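Local coordinates for protein PcyX_EBK42635 (Marine metagenome, PDB 5OWG) that probably reduces bilins, most likely biliverdin to phycoerythrobilin, in a four-electron reaction fed by ferredoxin, at residues Ile15-Glu20 / Lys164-Ala169; Glu38-Asn41 / Gly46-Asn49; Tyr56-His61 / Lys194-Tyr199; Cys79-Leu84 / Gly88-Phe93; Arg211-Leu216 / Glu221-Phe226. All coordinates share one frame; numbering follows the deposited sequence.

Overall arrangement
The five contacts lie around one six-stranded antiparallel sheet with helices on both faces, the alpha/beta/alpha sandwich of ferredoxin-dependent bilin reductases. Interaction 3 ties strand 57-67 to helix 189-204; interaction 4, nested within it along the chain, is the hairpin 73-82/90-96, its centre about 5 Å away. Interaction 1 joins helices 14-28 and 161-179 over one face; its centre is about 18 Å from interaction 4, yet Phe93 and Tyr91 link the two. Interactions 2 and 5, about 12 Å apart, pack together around Phe226. Interaction 1 encloses interactions 2 and 4 and crosses interaction 3; interaction 5 comes last. Early and late chain parts thus close on the shared sheet.

Interaction 1 (Ile15-Glu20 / Lys164-Ala169); sequences IKWKDE and KICTMA
A chi1 of 161° carries the indole of Trp17 to the side opposite its own backbone N, and the -72° of Cys166 turns SG away from its carbonyl carbon, which lets the two side chains meet between helices 14-28 and 161-179. The helices are close here, the CA atoms of Trp17 and Cys166 lying 5.9 Å apart. Cys166 SG rests on the root of the indole, 3.8 Å from Trp17 CB, and lies oblique to the five-membered ring, 4.7 Å from its centroid. The pyrrole edge meets backbone and methyl: Trp17 CD1 is 3.6 Å from Cys166 O, which lies in the ring plane, and Trp17 NE1 is 3.6 Å from Ala169 CB one turn further along. The indole therefore reaches across as an edge laid against the opposing helix. Beyond this pair of helices the ring meets Phe93 of strand 90-96 and touches Trp74 and Ala76 of strand 73-82, so Trp17 also ties the helix layer to the sheet. All three touching residues are buried, and what joins them is a sulfur-aromatic and apolar contact, held by close fit and dispersion and without a charged partner.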
# COMPACT_ATOMS: atom_id res chain seq x y z
N ILE A 15 15.45 -1.41 2.67
CA ILE A 15 15.57 0.04 2.53
C ILE A 15 15.77 0.42 1.07
O ILE A 15 15.25 1.44 0.60
CB ILE A 15 16.72 0.57 3.41
CG1 ILE A 15 16.65 -0.04 4.81
CG2 ILE A 15 16.67 2.09 3.49
CD1 ILE A 15 15.30 0.08 5.49
N LYS A 16 16.53 -0.39 0.33
CA LYS A 16 16.68 -0.17 -1.10
C LYS A 16 15.33 -0.25 -1.80
O LYS A 16 14.93 0.67 -2.52
CB LYS A 16 17.66 -1.18 -1.69
CG LYS A 16 17.81 -1.08 -3.20
CD LYS A 16 19.24 -1.38 -3.62
CE LYS A 16 19.39 -1.37 -5.12
NZ LYS A 16 18.92 -0.09 -5.74
N TRP A 17 14.60 -1.35 -1.59
CA TRP A 17 13.27 -1.48 -2.17
C TRP A 17 12.38 -0.29 -1.82
O TRP A 17 11.49 0.07 -2.59
CB TRP A 17 12.61 -2.78 -1.70
CG TRP A 17 11.12 -2.78 -1.87
CD1 TRP A 17 10.42 -3.28 -2.93
CD2 TRP A 17 10.16 -2.24 -0.96
NE1 TRP A 17 9.07 -3.09 -2.73
CE2 TRP A 17 8.89 -2.45 -1.53
CE3 TRP A 17 10.25 -1.60 0.28
CZ2 TRP A 17 7.71 -2.04 -0.90
CZ3 TRP A 17 9.09 -1.20 0.91
CH2 TRP A 17 7.83 -1.42 0.32
N LYS A 18 12.61 0.33 -0.66
CA LYS A 18 11.80 1.46 -0.24
C LYS A 18 12.14 2.71 -1.03
O LYS A 18 11.25 3.43 -1.48
CB LYS A 18 11.97 1.71 1.26
CG LYS A 18 11.07 2.81 1.81
CD LYS A 18 11.29 3.04 3.30
CE LYS A 18 12.70 3.52 3.61
NZ LYS A 18 13.07 4.73 2.82
N ASP A 19 13.44 2.99 -1.22
CA ASP A 19 13.84 4.15 -1.99
C ASP A 19 13.48 3.99 -3.46
O ASP A 19 13.03 4.95 -4.11
CB ASP A 19 15.34 4.40 -1.83
CG ASP A 19 15.70 4.84 -0.42
OD1 ASP A 19 14.80 4.91 0.44
OD2 ASP A 19 16.90 5.11 -0.17
N GLU A 20 13.66 2.79 -4.01
CA GLU A 20 13.22 2.54 -5.38
C GLU A 20 11.71 2.70 -5.50
O GLU A 20 11.21 3.21 -6.51
CB GLU A 20 13.64 1.13 -5.83
CG GLU A 20 15.13 0.83 -5.71
CD GLU A 20 15.99 1.79 -6.50
OE1 GLU A 20 16.06 2.98 -6.13
OE2 GLU A 20 16.62 1.35 -7.48
N LYS A 164 14.70 -11.26 -5.19
CA LYS A 164 13.75 -11.37 -6.30
C LYS A 164 12.42 -10.71 -5.94
O LYS A 164 11.87 -9.95 -6.75
CB LYS A 164 13.54 -12.84 -6.67
CG LYS A 164 14.80 -13.70 -6.69
CD LYS A 164 15.94 -13.09 -7.49
CE LYS A 164 15.67 -13.07 -8.99
NZ LYS A 164 15.59 -14.45 -9.56
N ILE A 165 11.90 -10.99 -4.75
CA ILE A 165 10.60 -10.45 -4.35
C ILE A 165 10.60 -8.93 -4.45
O ILE A 165 9.66 -8.32 -4.98
CB ILE A 165 10.24 -10.93 -2.93
CG1 ILE A 165 9.37 -12.19 -2.99
CG2 ILE A 165 9.49 -9.85 -2.14
CD1 ILE A 165 10.00 -13.33 -3.75
N CYS A 166 11.65 -8.29 -3.93
CA CYS A 166 11.72 -6.83 -3.97
C CYS A 166 11.82 -6.33 -5.41
O CYS A 166 11.14 -5.37 -5.79
CB CYS A 166 12.91 -6.35 -3.14
SG CYS A 166 12.68 -6.52 -1.35
N THR A 167 12.68 -6.95 -6.22
CA THR A 167 12.80 -6.57 -7.62
C THR A 167 11.46 -6.70 -8.33
O THR A 167 11.07 -5.82 -9.11
CB THR A 167 13.87 -7.42 -8.30
OG1 THR A 167 15.15 -6.80 -8.13
CG2 THR A 167 13.59 -7.62 -9.80
N MET A 168 10.74 -7.79 -8.09
CA MET A 168 9.41 -7.96 -8.67
C MET A 168 8.48 -6.83 -8.24
O MET A 168 7.90 -6.12 -9.07
CB MET A 168 8.82 -9.30 -8.25
CG MET A 168 9.51 -10.53 -8.84
SD MET A 168 9.59 -11.87 -7.64
CE MET A 168 7.88 -11.96 -7.10
N ALA A 169 8.33 -6.65 -6.92
CA ALA A 169 7.43 -5.63 -6.41
C ALA A 169 7.74 -4.26 -7.01
O ALA A 169 6.83 -3.52 -7.39
CB ALA A 169 7.52 -5.58 -4.88

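Interaction 2 (Glu38-Asn41 / Gly46-Asn49); sequences ERFN and GWVN
The connection between strands 30-32 and 47-53 folds back here on the start of strand 47-53, and Asn41 and Phe40 dock on Asn49 and Trp47. The carboxamide of Asn41 takes both backbone groups of Asn49. Asn49 N gives Asn41 OD1 an almost straight bond of 2.7 Å (176°), though the N-H comes from above the carbonyl plane. Asn41 ND2 returns one of 3.0 Å to Asn49 O, lying in the carbonyl plane on a lone pair. Asn49 adds a third bond with its own amide, ND2 to Phe40 O at 2.9 Å. That carbonyl oxygen also lies over a face of the Trp47 indole. Phe40 CB sits almost squarely above the six-membered ring, 3.8 Å from its centroid, a CH-pi contact, while the two rings meet obliquely, with Phe40 CD1 3.4 Å from Trp47 CZ3. With CG beside the backbone N (chi1 -47°), the Phe40 ring runs alongside the indole, pointing the same way. Phe226 of helix 220-229 packs on both rings, and Asn49 OD1 accepts a bond from His61 NE2. Asn41 thus imitates the paired bonds a strand neighbour would make, within the antiparallel sheet of the bilin-reductase alpha/beta/alpha sandwich.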
# COMPACT_ATOMS: atom_id res chain seq x y z
N GLU A 38 -1.30 13.16 9.51
CA GLU A 38 -0.28 13.83 10.30
C GLU A 38 -0.14 13.21 11.68
O GLU A 38 0.91 13.36 12.32
CB GLU A 38 -0.59 15.32 10.43
CG GLU A 38 -1.75 15.68 11.36
CD GLU A 38 -3.09 15.21 10.85
OE1 GLU A 38 -3.22 15.00 9.62
OE2 GLU A 38 -4.02 15.05 11.66
N ARG A 39 -1.17 12.51 12.16
CA ARG A 39 -1.11 11.84 13.46
C ARG A 39 -0.25 10.58 13.42
O ARG A 39 -0.05 9.97 14.48
CB ARG A 39 -2.52 11.47 13.93
CG ARG A 39 -3.51 12.63 13.91
CD ARG A 39 -4.93 12.13 14.13
NE ARG A 39 -5.37 11.25 13.05
CZ ARG A 39 -6.50 10.54 13.08
NH1 ARG A 39 -7.30 10.60 14.13
NH2 ARG A 39 -6.82 9.76 12.05
N PHE A 40 0.24 10.17 12.25
CA PHE A 40 0.96 8.91 12.12
C PHE A 40 2.29 9.07 11.40
O PHE A 40 2.82 8.08 10.87
CB PHE A 40 0.08 7.88 11.39
CG PHE A 40 -1.32 7.81 11.93
CD1 PHE A 40 -1.55 7.46 13.25
CD2 PHE A 40 -2.40 8.09 11.12
CE1 PHE A 40 -2.84 7.40 13.75
CE2 PHE A 40 -3.69 8.03 11.61
CZ PHE A 40 -3.91 7.68 12.93
N ASN A 41 2.83 10.28 11.35
CA ASN A 41 4.21 10.52 10.94
C ASN A 41 4.96 10.99 12.19
O ASN A 41 5.09 12.19 12.44
CB ASN A 41 4.30 11.54 9.81
CG ASN A 41 3.93 10.95 8.46
OD1 ASN A 41 4.73 10.26 7.83
ND2 ASN A 41 2.71 11.22 8.01
N GLY A 46 9.49 5.87 14.61
CA GLY A 46 9.90 5.43 13.28
C GLY A 46 8.73 5.18 12.36
O GLY A 46 8.77 4.25 11.54
N TRP A 47 7.68 5.99 12.47
CA TRP A 47 6.46 5.82 11.68
C TRP A 47 6.45 6.89 10.59
O TRP A 47 6.47 8.09 10.89
CB TRP A 47 5.22 5.95 12.57
CG TRP A 47 4.03 5.13 12.13
CD1 TRP A 47 3.94 4.32 11.04
CD2 TRP A 47 2.76 5.06 12.79
NE1 TRP A 47 2.70 3.74 10.98
CE2 TRP A 47 1.95 4.18 12.04
CE3 TRP A 47 2.23 5.65 13.94
CZ2 TRP A 47 0.64 3.88 12.40
CZ3 TRP A 47 0.93 5.36 14.30
CH2 TRP A 47 0.15 4.48 13.53
N VAL A 48 6.42 6.44 9.34
CA VAL A 48 6.29 7.33 8.19
C VAL A 48 5.11 6.86 7.35
O VAL A 48 5.01 5.67 7.04
CB VAL A 48 7.58 7.36 7.34
CG1 VAL A 48 7.40 8.24 6.11
CG2 VAL A 48 8.75 7.86 8.17
N ASN A 49 4.23 7.79 7.00
CA ASN A 49 3.06 7.48 6.18
C ASN A 49 2.94 8.55 5.11
O ASN A 49 2.85 9.74 5.43
CB ASN A 49 1.79 7.41 7.03
CG ASN A 49 1.64 6.07 7.73
OD1 ASN A 49 1.14 5.11 7.14
ND2 ASN A 49 2.06 6.00 8.99

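Interaction 3 (Tyr56-His61 / Lys194-Tyr199); sequences YIRRAH and KAQNYY
Arg58 and Gln196 meet although their CA atoms are 11.3 Å apart, where the chain turns a corner at a classic beta bulge in which Arg58 and Arg59 both face Phe81. Helix 189-204 runs past this corner, and the two long side chains span the distance beside Phe81, sliding past each other in opposite directions. Arg58 has CG between its backbone N and carbonyl carbon (chi1 70°), and from CG the chain is extended to NE, which carries the guanidinium out to the helix. Gln196 is likewise extended beyond CG. Its amide oxygen OE1 accepts two bonds from one edge of the guanidinium: Arg58 NE gives the shorter, 2.8 Å to Gln196 OE1, and Arg58 NH2 the second, 3.1 Å to the same oxygen. The oxygen lies almost exactly in the guanidinium plane. The NE donor comes in the carbonyl plane of the amide, whereas NH2 lies above it, and the two flat groups are turned 38° apart. One acceptor thus holds the guanidinium side-on, and the positive charge would probably polarise the amide. Gln196 NE2 is used as well, as donor to Pro82 O on the next strand, so the amide spans strands 57-67 and 73-82. The pair links a bulged sheet strand to helix 189-204, one of the helices covering the sheet in the alpha/beta/alpha sandwich of this family.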
# COMPACT_ATOMS: atom_id res chain seq x y z
N TYR A 56 -5.52 8.68 -12.52
CA TYR A 56 -5.94 7.29 -12.67
C TYR A 56 -5.92 6.51 -11.37
O TYR A 56 -6.59 5.47 -11.28
CB TYR A 56 -5.04 6.59 -13.70
CG TYR A 56 -4.96 7.32 -15.03
CD1 TYR A 56 -5.97 7.19 -15.97
CD2 TYR A 56 -3.88 8.13 -15.33
CE1 TYR A 56 -5.90 7.85 -17.18
CE2 TYR A 56 -3.80 8.80 -16.54
CZ TYR A 56 -4.82 8.65 -17.46
OH TYR A 56 -4.75 9.31 -18.67
N ILE A 57 -5.19 6.97 -10.36
CA ILE A 57 -5.04 6.27 -9.09
C ILE A 57 -5.46 7.23 -7.99
O ILE A 57 -4.74 8.19 -7.69
CB ILE A 57 -3.60 5.77 -8.88
CG1 ILE A 57 -3.23 4.73 -9.95
CG2 ILE A 57 -3.43 5.18 -7.49
CD1 ILE A 57 -1.74 4.65 -10.21
N ARG A 58 -6.62 6.98 -7.38
CA ARG A 58 -7.12 7.90 -6.36
C ARG A 58 -6.26 7.88 -5.11
O ARG A 58 -6.15 8.91 -4.43
CB ARG A 58 -8.57 7.57 -6.01
CG ARG A 58 -8.78 6.27 -5.24
CD ARG A 58 -10.22 6.16 -4.76
NE ARG A 58 -10.47 4.91 -4.05
CZ ARG A 58 -10.29 4.73 -2.74
NH1 ARG A 58 -9.86 5.72 -1.97
NH2 ARG A 58 -10.54 3.54 -2.20
N ARG A 59 -5.65 6.75 -4.78
CA ARG A 59 -4.88 6.66 -3.54
C ARG A 59 -3.75 5.66 -3.68
O ARG A 59 -3.96 4.52 -4.09
CB ARG A 59 -5.79 6.28 -2.36
CG ARG A 59 -5.08 6.32 -1.02
CD ARG A 59 -6.05 6.16 0.13
NE ARG A 59 -5.42 6.39 1.43
CZ ARG A 59 -4.87 5.45 2.19
NH1 ARG A 59 -4.88 4.18 1.80
NH2 ARG A 59 -4.32 5.77 3.35
N ALA A 60 -2.55 6.11 -3.32
CA ALA A 60 -1.36 5.27 -3.22
C ALA A 60 -0.70 5.59 -1.89
O ALA A 60 -0.31 6.74 -1.66
CB ALA A 60 -0.40 5.51 -4.38
N HIS A 61 -0.56 4.59 -1.02
CA HIS A 61 -0.23 4.82 0.38
C HIS A 61 0.98 3.98 0.76
O HIS A 61 0.96 2.76 0.62
CB HIS A 61 -1.43 4.46 1.27
CG HIS A 61 -1.16 4.58 2.74
ND1 HIS A 61 -1.88 3.88 3.68
CD2 HIS A 61 -0.26 5.32 3.43
CE1 HIS A 61 -1.43 4.18 4.89
NE2 HIS A 61 -0.45 5.05 4.76
N LYS A 194 -18.34 0.11 -4.29
CA LYS A 194 -18.69 -1.11 -3.58
C LYS A 194 -17.52 -2.10 -3.56
O LYS A 194 -17.18 -2.67 -2.52
CB LYS A 194 -19.92 -1.75 -4.24
CG LYS A 194 -20.48 -2.96 -3.51
CD LYS A 194 -21.58 -3.63 -4.31
CE LYS A 194 -22.69 -2.66 -4.71
NZ LYS A 194 -23.20 -1.88 -3.55
N ALA A 195 -16.89 -2.30 -4.72
CA ALA A 195 -15.84 -3.31 -4.82
C ALA A 195 -14.63 -2.94 -3.97
O ALA A 195 -14.09 -3.78 -3.24
CB ALA A 195 -15.43 -3.50 -6.29
N GLN A 196 -14.20 -1.68 -4.04
CA GLN A 196 -13.01 -1.27 -3.30
C GLN A 196 -13.26 -1.27 -1.80
O GLN A 196 -12.39 -1.65 -1.01
CB GLN A 196 -12.54 0.10 -3.78
CG GLN A 196 -12.00 0.10 -5.20
CD GLN A 196 -11.38 1.42 -5.60
OE1 GLN A 196 -11.48 2.41 -4.88
NE2 GLN A 196 -10.72 1.44 -6.75
N ASN A 197 -14.46 -0.83 -1.38
CA ASN A 197 -14.80 -0.86 0.04
C ASN A 197 -14.82 -2.29 0.58
O ASN A 197 -14.21 -2.58 1.62
CB ASN A 197 -16.15 -0.18 0.27
CG ASN A 197 -16.08 1.32 0.09
OD1 ASN A 197 -15.05 1.87 -0.30
ND2 ASN A 197 -17.19 2.00 0.37
N TYR A 198 -15.52 -3.18 -0.12
CA TYR A 198 -15.55 -4.59 0.29
C TYR A 198 -14.14 -5.12 0.54
O TYR A 198 -13.92 -5.90 1.47
CB TYR A 198 -16.26 -5.42 -0.79
CG TYR A 198 -16.39 -6.89 -0.46
CD1 TYR A 198 -17.44 -7.36 0.32
CD2 TYR A 198 -15.48 -7.82 -0.96
CE1 TYR A 198 -17.57 -8.70 0.62
CE2 TYR A 198 -15.60 -9.16 -0.67
CZ TYR A 198 -16.65 -9.60 0.12
OH TYR A 198 -16.77 -10.94 0.40
N TYR A 199 -13.18 -4.70 -0.29
CA TYR A 199 -11.79 -5.06 -0.06
C TYR A 199 -11.26 -4.39 1.21
O TYR A 199 -10.45 -4.98 1.93
CB TYR A 199 -10.95 -4.66 -1.27
CG TYR A 199 -9.45 -4.75 -1.06
CD1 TYR A 199 -8.75 -3.70 -0.47
CD2 TYR A 199 -8.73 -5.86 -1.48
CE1 TYR A 199 -7.38 -3.77 -0.29
CE2 TYR A 199 -7.36 -5.94 -1.30
CZ TYR A 199 -6.69 -4.89 -0.70
OH TYR A 199 -5.33 -4.96 -0.52

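Interaction 4 (Cys79-Leu84 / Gly88-Phe93); sequences CLFPML and GPIYGF
Ile90 reaches over the opposite strand of a beta hairpin, 73-82 with 90-96, and lies against the ring of Phe81 while touching Cys79 on the same flank. The strands are antiparallel: the axes of the short strand segments approach to 4.8 Å, with directions 175° apart. The Phe81 and Ile90 side chains cross obliquely: Ile90 CD1 approaches Phe81 CE1 at 3.4 Å, and CG2 lies over one face of the ring. One torsion sets this up: chi1 of -65° in Ile90 puts CG2 anti to the backbone N and CG1 anti to the carbonyl carbon. CG2 is shared between Cys79 SG and the face of Phe81, while CG1 carries CD1 to the ring rim. Cys79 SG is 3.5 Å from Ile90 CG2, which also touches Leu80 O.

On the other face Leu80 and Tyr91 pair through their first carbons, Leu80 CB 4.0 Å from Tyr91 CB, and the tyrosine ring meets Leu80 CD1 obliquely. Tyr91 OH is hydrogen-bonded to Ala169 O of helix 161-179, while Phe81 is covered by Gln196 and Ser200 of helix 189-204. The hairpin is therefore buried between helix layers on its two faces. Toward the turn the Pro82 ring packs on backbone, its CD 3.5 Å from Pro89 O. In the backbone Leu80 N gives a hydrogen bond of 3.0 Å to Tyr91 O, and that same oxygen lies 3.3 Å from Cys79 CA in a CA-H...O contact.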
# COMPACT_ATOMS: atom_id res chain seq x y z
N CYS A 79 -0.14 0.18 -0.86
CA CYS A 79 -1.41 -0.15 -1.48
C CYS A 79 -1.79 0.95 -2.46
O CYS A 79 -1.54 2.13 -2.22
CB CYS A 79 -2.52 -0.31 -0.44
SG CYS A 79 -4.04 -0.97 -1.12
N LEU A 80 -2.39 0.54 -3.58
CA LEU A 80 -2.84 1.47 -4.61
C LEU A 80 -4.28 1.15 -4.98
O LEU A 80 -4.59 0.03 -5.41
CB LEU A 80 -1.95 1.38 -5.86
CG LEU A 80 -0.75 2.33 -5.95
CD1 LEU A 80 0.36 1.92 -5.00
CD2 LEU A 80 -0.23 2.41 -7.38
N PHE A 81 -5.17 2.14 -4.83
CA PHE A 81 -6.55 2.04 -5.29
C PHE A 81 -6.72 2.82 -6.58
O PHE A 81 -6.34 4.00 -6.63
CB PHE A 81 -7.51 2.59 -4.23
CG PHE A 81 -7.74 1.66 -3.07
CD1 PHE A 81 -8.64 0.62 -3.17
CD2 PHE A 81 -7.07 1.86 -1.87
CE1 PHE A 81 -8.86 -0.23 -2.10
CE2 PHE A 81 -7.29 1.02 -0.80
CZ PHE A 81 -8.18 -0.03 -0.91
N PRO A 82 -7.28 2.24 -7.64
CA PRO A 82 -7.54 3.03 -8.86
C PRO A 82 -8.71 3.98 -8.67
O PRO A 82 -9.42 3.96 -7.66
CB PRO A 82 -7.85 1.96 -9.91
CG PRO A 82 -8.34 0.79 -9.13
CD PRO A 82 -7.57 0.81 -7.85
N MET A 83 -8.91 4.84 -9.67
CA MET A 83 -9.98 5.82 -9.63
C MET A 83 -11.33 5.14 -9.83
O MET A 83 -11.42 3.97 -10.22
CB MET A 83 -9.74 6.91 -10.68
CG MET A 83 -10.54 8.20 -10.49
SD MET A 83 -10.33 8.95 -8.86
CE MET A 83 -8.59 9.37 -8.92
N LEU A 84 -12.40 5.90 -9.57
CA LEU A 84 -13.73 5.34 -9.33
C LEU A 84 -14.48 4.92 -10.59
O LEU A 84 -15.52 4.26 -10.46
CB LEU A 84 -14.56 6.34 -8.54
CG LEU A 84 -13.99 6.72 -7.17
CD1 LEU A 84 -14.84 7.79 -6.51
CD2 LEU A 84 -13.87 5.51 -6.25
N GLY A 88 -10.12 -1.89 -12.17
CA GLY A 88 -8.90 -2.66 -12.08
C GLY A 88 -8.64 -3.21 -10.69
O GLY A 88 -9.33 -2.88 -9.72
N PRO A 89 -7.64 -4.08 -10.57
CA PRO A 89 -7.32 -4.67 -9.27
C PRO A 89 -6.70 -3.67 -8.30
O PRO A 89 -6.71 -2.46 -8.55
CB PRO A 89 -6.33 -5.80 -9.63
CG PRO A 89 -5.69 -5.34 -10.89
CD PRO A 89 -6.74 -4.56 -11.64
N ILE A 90 -6.16 -4.17 -7.20
CA ILE A 90 -5.52 -3.35 -6.18
C ILE A 90 -4.11 -3.89 -5.97
O ILE A 90 -3.93 -5.02 -5.49
CB ILE A 90 -6.31 -3.36 -4.86
CG1 ILE A 90 -7.68 -2.71 -5.05
CG2 ILE A 90 -5.54 -2.65 -3.75
CD1 ILE A 90 -8.70 -3.11 -3.99
N TYR A 91 -3.11 -3.08 -6.33
CA TYR A 91 -1.74 -3.39 -5.95
C TYR A 91 -1.63 -3.40 -4.43
O TYR A 91 -2.05 -2.45 -3.76
CB TYR A 91 -0.78 -2.36 -6.54
CG TYR A 91 0.68 -2.58 -6.20
CD1 TYR A 91 1.20 -2.17 -4.97
CD2 TYR A 91 1.55 -3.18 -7.11
CE1 TYR A 91 2.54 -2.37 -4.66
CE2 TYR A 91 2.88 -3.37 -6.81
CZ TYR A 91 3.37 -2.96 -5.58
OH TYR A 91 4.70 -3.15 -5.28
N GLY A 92 -1.08 -4.48 -3.89
CA GLY A 92 -0.86 -4.57 -2.47
C GLY A 92 0.44 -5.28 -2.18
O GLY A 92 0.68 -6.37 -2.69
N PHE A 93 1.31 -4.65 -1.39
CA PHE A 93 2.59 -5.24 -1.01
C PHE A 93 2.77 -5.02 0.48
O PHE A 93 2.73 -3.88 0.96
CB PHE A 93 3.75 -4.62 -1.79
CG PHE A 93 5.09 -5.23 -1.47
CD1 PHE A 93 5.49 -6.41 -2.08
CD2 PHE A 93 5.93 -4.63 -0.56
CE1 PHE A 93 6.72 -6.97 -1.79
CE2 PHE A 93 7.17 -5.19 -0.26
CZ PHE A 93 7.56 -6.36 -0.88

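Interaction 5 (Arg211-Leu216 / Glu221-Phe226); sequences RVMQSL and EDIKLF
Helices 210-215 and 220-229 are two consecutive helices in the C-terminal part of the chain, packed as a splayed, roughly antiparallel helical hairpin, and Met213 lies between them on Ile223 and Phe226. The short segments run at 142°, with a closest approach of their axes of 10.3 Å, and the CA atoms of Met213 and Ile223 come nearest. Met213 and Ile223 slide past each other in opposite directions, Met213 CB 3.8 Å from Ile223 CG1. Bent at chi3 (68°), the thioether brings its methyl back so that CE meets Phe226 CD2 at 3.7 Å. The methionine crosses the phenylalanine at about a right angle, and its sulfur SD stands obliquely to the ring, 5.4 Å from the centroid, a Met-aromatic contact. Ile223 CD1 lies against Met213 CB and Gln214, 4.0 Å from Gln214 CG at the margin of the patch. Leu218 of the connecting turn touches Met213 and Ile223. Met213 and Phe226 both reach strand 47-53, at Trp47 and Asn49 respectively. The contact is made of methyls, methylenes, a thioether and a ring, and the two helices are held by the fit of buried apolar surfaces, with no polar bond between the two segments.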
# COMPACT_ATOMS: atom_id res chain seq x y z
N ARG A 211 -1.99 -7.03 15.44
CA ARG A 211 -0.94 -7.76 16.16
C ARG A 211 0.44 -7.30 15.71
O ARG A 211 1.32 -7.04 16.55
CB ARG A 211 -1.10 -9.27 15.95
CG ARG A 211 -0.07 -10.08 16.72
CD ARG A 211 -0.39 -11.57 16.76
NE ARG A 211 -0.71 -12.02 18.12
CZ ARG A 211 -1.92 -12.37 18.55
NH1 ARG A 211 -2.08 -12.76 19.81
NH2 ARG A 211 -2.97 -12.35 17.74
N VAL A 212 0.67 -7.20 14.40
CA VAL A 212 1.97 -6.75 13.92
C VAL A 212 2.24 -5.32 14.39
O VAL A 212 3.34 -5.01 14.86
CB VAL A 212 2.07 -6.87 12.39
CG1 VAL A 212 2.03 -8.34 11.97
CG2 VAL A 212 0.97 -6.09 11.68
N MET A 213 1.23 -4.45 14.31
CA MET A 213 1.41 -3.09 14.81
C MET A 213 1.68 -3.10 16.30
O MET A 213 2.52 -2.33 16.79
CB MET A 213 0.17 -2.25 14.48
CG MET A 213 -0.11 -2.13 13.00
SD MET A 213 -1.44 -0.97 12.63
CE MET A 213 -0.67 0.58 13.07
N GLN A 214 0.98 -3.95 17.05
CA GLN A 214 1.35 -4.18 18.44
C GLN A 214 2.77 -4.72 18.55
O GLN A 214 3.53 -4.34 19.45
CB GLN A 214 0.35 -5.13 19.11
CG GLN A 214 -0.88 -4.45 19.68
CD GLN A 214 -1.91 -5.44 20.19
OE1 GLN A 214 -1.96 -6.58 19.74
NE2 GLN A 214 -2.73 -5.00 21.14
N SER A 215 3.14 -5.62 17.63
CA SER A 215 4.52 -6.11 17.59
C SER A 215 5.49 -4.96 17.35
O SER A 215 6.52 -4.85 18.03
CB SER A 215 4.66 -7.17 16.50
OG SER A 215 3.61 -8.12 16.57
N LEU A 216 5.18 -4.09 16.39
CA LEU A 216 6.03 -2.94 16.10
C LEU A 216 6.11 -1.95 17.25
O LEU A 216 6.90 -1.01 17.18
CB LEU A 216 5.53 -2.21 14.84
CG LEU A 216 5.98 -2.70 13.46
CD1 LEU A 216 7.50 -2.72 13.33
CD2 LEU A 216 5.40 -4.06 13.11
N GLU A 221 -3.93 3.18 20.98
CA GLU A 221 -4.87 4.18 20.52
C GLU A 221 -4.59 4.58 19.07
O GLU A 221 -5.50 4.67 18.25
CB GLU A 221 -4.85 5.41 21.44
CG GLU A 221 -3.47 6.02 21.70
CD GLU A 221 -2.75 5.37 22.87
OE1 GLU A 221 -3.15 4.25 23.27
OE2 GLU A 221 -1.79 5.96 23.39
N ASP A 222 -3.31 4.82 18.74
CA ASP A 222 -2.96 5.15 17.37
C ASP A 222 -3.31 4.01 16.42
O ASP A 222 -3.78 4.25 15.30
CB ASP A 222 -1.47 5.48 17.27
CG ASP A 222 -1.10 6.74 18.03
OD1 ASP A 222 -1.98 7.32 18.70
OD2 ASP A 222 0.08 7.15 17.96
N ILE A 223 -3.09 2.77 16.85
CA ILE A 223 -3.41 1.61 16.02
C ILE A 223 -4.88 1.65 15.60
O ILE A 223 -5.20 1.62 14.40
CB ILE A 223 -3.08 0.30 16.77
CG1 ILE A 223 -1.56 0.13 16.88
CG2 ILE A 223 -3.67 -0.91 16.05
CD1 ILE A 223 -1.13 -0.94 17.86
N LYS A 224 -5.79 1.71 16.57
CA LYS A 224 -7.21 1.75 16.25
C LYS A 224 -7.55 3.00 15.44
O LYS A 224 -8.43 2.96 14.57
CB LYS A 224 -8.05 1.69 17.52
CG LYS A 224 -9.52 2.07 17.34
CD LYS A 224 -10.23 1.22 16.30
CE LYS A 224 -11.55 1.86 15.90
NZ LYS A 224 -12.26 1.09 14.84
N LEU A 225 -6.87 4.12 15.72
CA LEU A 225 -7.07 5.33 14.94
C LEU A 225 -6.60 5.13 13.50
O LEU A 225 -7.33 5.44 12.55
CB LEU A 225 -6.30 6.48 15.59
CG LEU A 225 -6.96 7.86 15.75
CD1 LEU A 225 -8.30 7.77 16.46
CD2 LEU A 225 -6.02 8.76 16.53
N PHE A 226 -5.39 4.60 13.32
CA PHE A 226 -4.82 4.42 11.99
C PHE A 226 -5.58 3.38 11.19
O PHE A 226 -5.93 3.60 10.02
CB PHE A 226 -3.34 4.04 12.13
CG PHE A 226 -2.66 3.74 10.83
CD1 PHE A 226 -2.21 4.76 10.01
CD2 PHE A 226 -2.45 2.43 10.43
CE1 PHE A 226 -1.57 4.48 8.82
CE2 PHE A 226 -1.81 2.14 9.24
CZ PHE A 226 -1.36 3.17 8.43